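Local coordinates for membrane lipoprotein TpN32 (Treponema pallidum, PDB 1XS5) that binds L-methionine as a periplasmic-type binding lipoprotein of the NlpA family, probably serving in methionine uptake, at residues 16-25 against 218-228. Sequence-based numbering, arbitrary orientation.
Sequences RLLEIAKEEV and ALCGGRVRTYL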
loop_
_atom_site.group_PDB
_atom_site.type_symbol
_atom_site.label_atom_id
_atom_site.label_comp_id
_atom_site.label_asym_id
_atom_site.label_seq_id
_atom_site.Cartn_x
_atom_site.Cartn_y
_atom_site.Cartn_z
ATOM N N ARG A 16 -6.377 3.682 11.948
ATOM C CA ARG A 16 -5.948 4.183 13.247
ATOM C C ARG A 16 -5.245 5.555 13.118
ATOM O O ARG A 16 -5.448 6.437 13.950
ATOM C CB ARG A 16 -5.028 3.145 13.901
ATOM C CG ARG A 16 -4.759 3.428 15.340
ATOM C CD ARG A 16 -6.048 3.294 16.145
ATOM N NE ARG A 16 -5.822 3.696 17.531
ATOM C CZ ARG A 16 -6.782 3.839 18.440
ATOM N NH1 ARG A 16 -8.056 3.610 18.108
ATOM N NH2 ARG A 16 -6.465 4.219 19.678
ATOM N N LEU A 17 -4.425 5.733 12.082
ATOM C CA LEU A 17 -3.716 6.993 11.873
ATOM C C LEU A 17 -4.722 8.141 11.606
ATOM O O LEU A 17 -4.530 9.294 12.011
ATOM C CB LEU A 17 -2.743 6.848 10.678
ATOM C CG LEU A 17 -1.644 5.783 10.812
ATOM C CD1 LEU A 17 -0.854 5.692 9.513
ATOM C CD2 LEU A 17 -0.687 6.166 11.986
ATOM N N LEU A 18 -5.814 7.834 10.921
ATOM C CA LEU A 18 -6.822 8.865 10.659
ATOM C C LEU A 18 -7.600 9.207 11.944
ATOM O O LEU A 18 -8.109 10.319 12.092
ATOM C CB LEU A 18 -7.781 8.362 9.580
ATOM C CG LEU A 18 -7.172 8.418 8.169
ATOM C CD1 LEU A 18 -8.187 7.864 7.195
ATOM C CD2 LEU A 18 -6.813 9.812 7.777
ATOM N N GLU A 19 -7.715 8.241 12.847
ATOM C CA GLU A 19 -8.400 8.467 14.128
ATOM C C GLU A 19 -7.554 9.394 15.004
ATOM O O GLU A 19 -8.088 10.163 15.802
ATOM C CB GLU A 19 -8.604 7.161 14.887
ATOM C CG GLU A 19 -9.589 6.218 14.219
ATOM C CD GLU A 19 -11.057 6.620 14.450
ATOM O OE1 GLU A 19 -11.327 7.718 15.026
ATOM O OE2 GLU A 19 -11.948 5.828 14.062
ATOM N N ILE A 20 -6.234 9.295 14.882
ATOM C CA ILE A 20 -5.367 10.167 15.665
ATOM C C ILE A 20 -5.488 11.553 15.061
ATOM O O ILE A 20 -5.571 12.557 15.779
ATOM C CB ILE A 20 -3.891 9.688 15.601
ATOM C CG1 ILE A 20 -3.773 8.358 16.350
ATOM C CG2 ILE A 20 -2.951 10.740 16.187
ATOM C CD1 ILE A 20 -2.440 7.673 16.140
ATOM N N ALA A 21 -5.526 11.600 13.733
ATOM C CA ALA A 21 -5.657 12.851 13.011
ATOM C C ALA A 21 -6.992 13.536 13.295
ATOM O O ALA A 21 -7.067 14.785 13.317
ATOM C CB ALA A 21 -5.532 12.608 11.518
ATOM N N LYS A 22 -8.035 12.721 13.448
ATOM C CA LYS A 22 -9.404 13.224 13.698
ATOM C C LYS A 22 -9.390 13.984 15.043
ATOM O O LYS A 22 -9.907 15.106 15.147
ATOM C CB LYS A 22 -10.388 12.045 13.735
ATOM C CG LYS A 22 -11.845 12.343 14.159
ATOM C CD LYS A 22 -12.650 11.018 14.081
ATOM C CE LYS A 22 -14.069 11.152 14.608
ATOM N NZ LYS A 22 -14.773 12.290 13.962
ATOM N N GLU A 23 -8.804 13.377 16.058
ATOM C CA GLU A 23 -8.714 14.073 17.344
ATOM C C GLU A 23 -7.957 15.385 17.225
ATOM O O GLU A 23 -8.386 16.405 17.745
ATOM C CB GLU A 23 -8.006 13.219 18.374
ATOM C CG GLU A 23 -8.699 11.911 18.654
ATOM C CD GLU A 23 -8.181 11.297 19.934
ATOM O OE1 GLU A 23 -7.035 11.650 20.287
ATOM O OE2 GLU A 23 -8.894 10.479 20.572
ATOM N N GLU A 24 -6.844 15.367 16.512
ATOM C CA GLU A 24 -6.045 16.557 16.383
ATOM C C GLU A 24 -6.667 17.721 15.645
ATOM O O GLU A 24 -6.521 18.872 16.075
ATOM C CB GLU A 24 -4.702 16.222 15.713
ATOM C CG GLU A 24 -3.765 15.423 16.566
ATOM C CD GLU A 24 -3.350 16.154 17.860
ATOM O OE1 GLU A 24 -3.074 17.393 17.831
ATOM O OE2 GLU A 24 -3.287 15.456 18.897
ATOM N N VAL A 25 -7.348 17.460 14.534
ATOM C CA VAL A 25 -7.923 18.563 13.788
ATOM C C VAL A 25 -9.224 19.072 14.422
ATOM O O VAL A 25 -9.728 20.166 14.077
ATOM C CB VAL A 25 -8.127 18.201 12.316
ATOM C CG1 VAL A 25 -6.738 17.881 11.672
ATOM C CG2 VAL A 25 -9.103 17.006 12.187
ATOM N N ALA A 218 -1.264 16.755 10.553
ATOM C CA ALA A 218 -1.521 15.833 11.649
ATOM C C ALA A 218 -1.014 14.429 11.331
ATOM O O ALA A 218 -0.529 13.684 12.226
ATOM C CB ALA A 218 -3.054 15.793 11.926
ATOM N N LEU A 219 -1.120 14.035 10.059
ATOM C CA LEU A 219 -0.670 12.673 9.725
ATOM C C LEU A 219 0.861 12.607 9.764
ATOM O O LEU A 219 1.447 11.571 10.079
ATOM C CB LEU A 219 -1.215 12.251 8.348
ATOM C CG LEU A 219 -2.716 11.844 8.358
ATOM C CD1 LEU A 219 -3.202 11.583 6.945
ATOM C CD2 LEU A 219 -2.897 10.613 9.185
ATOM N N CYS A 220 1.505 13.729 9.494
ATOM C CA CYS A 220 2.964 13.757 9.488
ATOM C C CYS A 220 3.580 14.287 10.774
ATOM O O CYS A 220 4.794 14.524 10.843
ATOM C CB CYS A 220 3.417 14.635 8.357
ATOM S SG CYS A 220 2.948 13.981 6.787
ATOM N N GLY A 221 2.746 14.470 11.786
ATOM C CA GLY A 221 3.223 15.040 13.018
ATOM C C GLY A 221 3.879 14.120 14.004
ATOM O O GLY A 221 3.839 12.876 13.884
ATOM N N GLY A 222 4.470 14.766 15.010
ATOM C CA GLY A 222 5.163 14.048 16.081
ATOM C C GLY A 222 4.351 12.965 16.769
ATOM O O GLY A 222 4.868 11.899 17.085
ATOM N N ARG A 223 3.072 13.203 16.993
ATOM C CA ARG A 223 2.255 12.177 17.645
ATOM C C ARG A 223 2.063 10.905 16.758
ATOM O O ARG A 223 2.025 9.753 17.244
ATOM C CB ARG A 223 0.903 12.769 17.974
ATOM C CG ARG A 223 0.009 11.809 18.690
ATOM C CD ARG A 223 -1.294 12.483 19.015
ATOM N NE ARG A 223 -2.259 11.539 19.574
ATOM C CZ ARG A 223 -3.541 11.828 19.793
ATOM N NH1 ARG A 223 -4.011 13.046 19.509
ATOM N NH2 ARG A 223 -4.358 10.892 20.256
ATOM N N VAL A 224 1.901 11.106 15.457
ATOM C CA VAL A 224 1.737 9.938 14.598
ATOM C C VAL A 224 3.080 9.233 14.488
ATOM O O VAL A 224 3.151 8.013 14.640
ATOM C CB VAL A 224 1.194 10.343 13.212
ATOM C CG1 VAL A 224 1.634 9.335 12.120
ATOM C CG2 VAL A 224 -0.326 10.393 13.295
ATOM N N ARG A 225 4.142 10.004 14.257
ATOM C CA ARG A 225 5.493 9.437 14.151
ATOM C C ARG A 225 5.833 8.635 15.410
ATOM O O ARG A 225 6.440 7.544 15.366
ATOM C CB ARG A 225 6.523 10.542 13.967
ATOM C CG ARG A 225 6.435 11.260 12.640
ATOM C CD ARG A 225 7.764 11.909 12.343
ATOM N NE ARG A 225 8.155 12.786 13.443
ATOM C CZ ARG A 225 7.753 14.051 13.564
ATOM N NH1 ARG A 225 6.961 14.593 12.643
ATOM N NH2 ARG A 225 8.120 14.769 14.617
ATOM N N THR A 226 5.424 9.172 16.545
ATOM C CA THR A 226 5.680 8.517 17.811
ATOM C C THR A 226 4.903 7.234 17.879
ATOM O O THR A 226 5.440 6.188 18.254
ATOM C CB THR A 226 5.314 9.476 18.944
ATOM O OG1 THR A 226 6.274 10.540 18.938
ATOM C CG2 THR A 226 5.285 8.769 20.294
ATOM N N TYR A 227 3.629 7.303 17.508
ATOM C CA TYR A 227 2.779 6.106 17.499
ATOM C C TYR A 227 3.330 4.968 16.603
ATOM O O TYR A 227 3.319 3.796 16.965
ATOM C CB TYR A 227 1.373 6.465 16.983
ATOM C CG TYR A 227 0.467 5.262 16.755
ATOM C CD1 TYR A 227 -0.048 4.521 17.822
ATOM C CD2 TYR A 227 0.139 4.857 15.461
ATOM C CE1 TYR A 227 -0.875 3.406 17.599
ATOM C CE2 TYR A 227 -0.669 3.749 15.229
ATOM C CZ TYR A 227 -1.173 3.034 16.280
ATOM O OH TYR A 227 -1.977 1.945 15.996
ATOM N N LEU A 228 3.775 5.323 15.407
ATOM C CA LEU A 228 4.264 4.313 14.478
ATOM C C LEU A 228 5.504 3.610 15.007
ATOM O O LEU A 228 5.537 2.375 15.081
ATOM C CB LEU A 228 4.539 4.963 13.132
ATOM C CG LEU A 228 3.250 5.338 12.385
ATOM C CD1 LEU A 228 3.635 5.906 11.053
ATOM C CD2 LEU A 228 2.334 4.096 12.210
#
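Helix 14-26 packs nearly antiparallel against helix 222-231, and against the last turn of helix 210-219 before it, on one side of the six-stranded sheet; L17, I20 and A21 face V224, Y227, L228 and L219 across a largely apolar interface. The short axes of 16-25 and 222-228 run 152° apart and approach to 10.3 Å, a spacing filled by side chains. In one of its two conformers, L17 is the knob in a hole made by L219, V224, Y227 and L228: its CD2 lies 3.7 Å from L228 CD2 and also reaches the edge of the Y227 ring. I20 uses both branches. I20 CD1 sits over a face of the Y227 ring in a CH-pi contact, 4.1 Å from its centroid, while I20 CG2 lies over one face of the R223 guanidinium, 3.5 Å from NE. Backbones come closer at the other end, where the small side chains of A21 and A218 meet, CB to CB 4.1 Å.

R223, extended with CG anti to its own backbone N (chi1 -178°), reaches across the solvent-facing side and bridges two consecutive glutamates. R223 NH2 donates to E23 OE1 at 2.8 Å, almost straight at 165°, whereas R223 NH1 meets the anti lone pair of E24 OE2 at 2.6 Å. Both acceptors lie near the guanidinium plane, so the pair should restrain its rotation. K27 takes the other carboxylate oxygen of E24. Beneath, L18 and L219 continue the apolar layer onto the sheet, joining N- and C-terminal helices within one lobe of the two-lobed periplasmic binding protein fold.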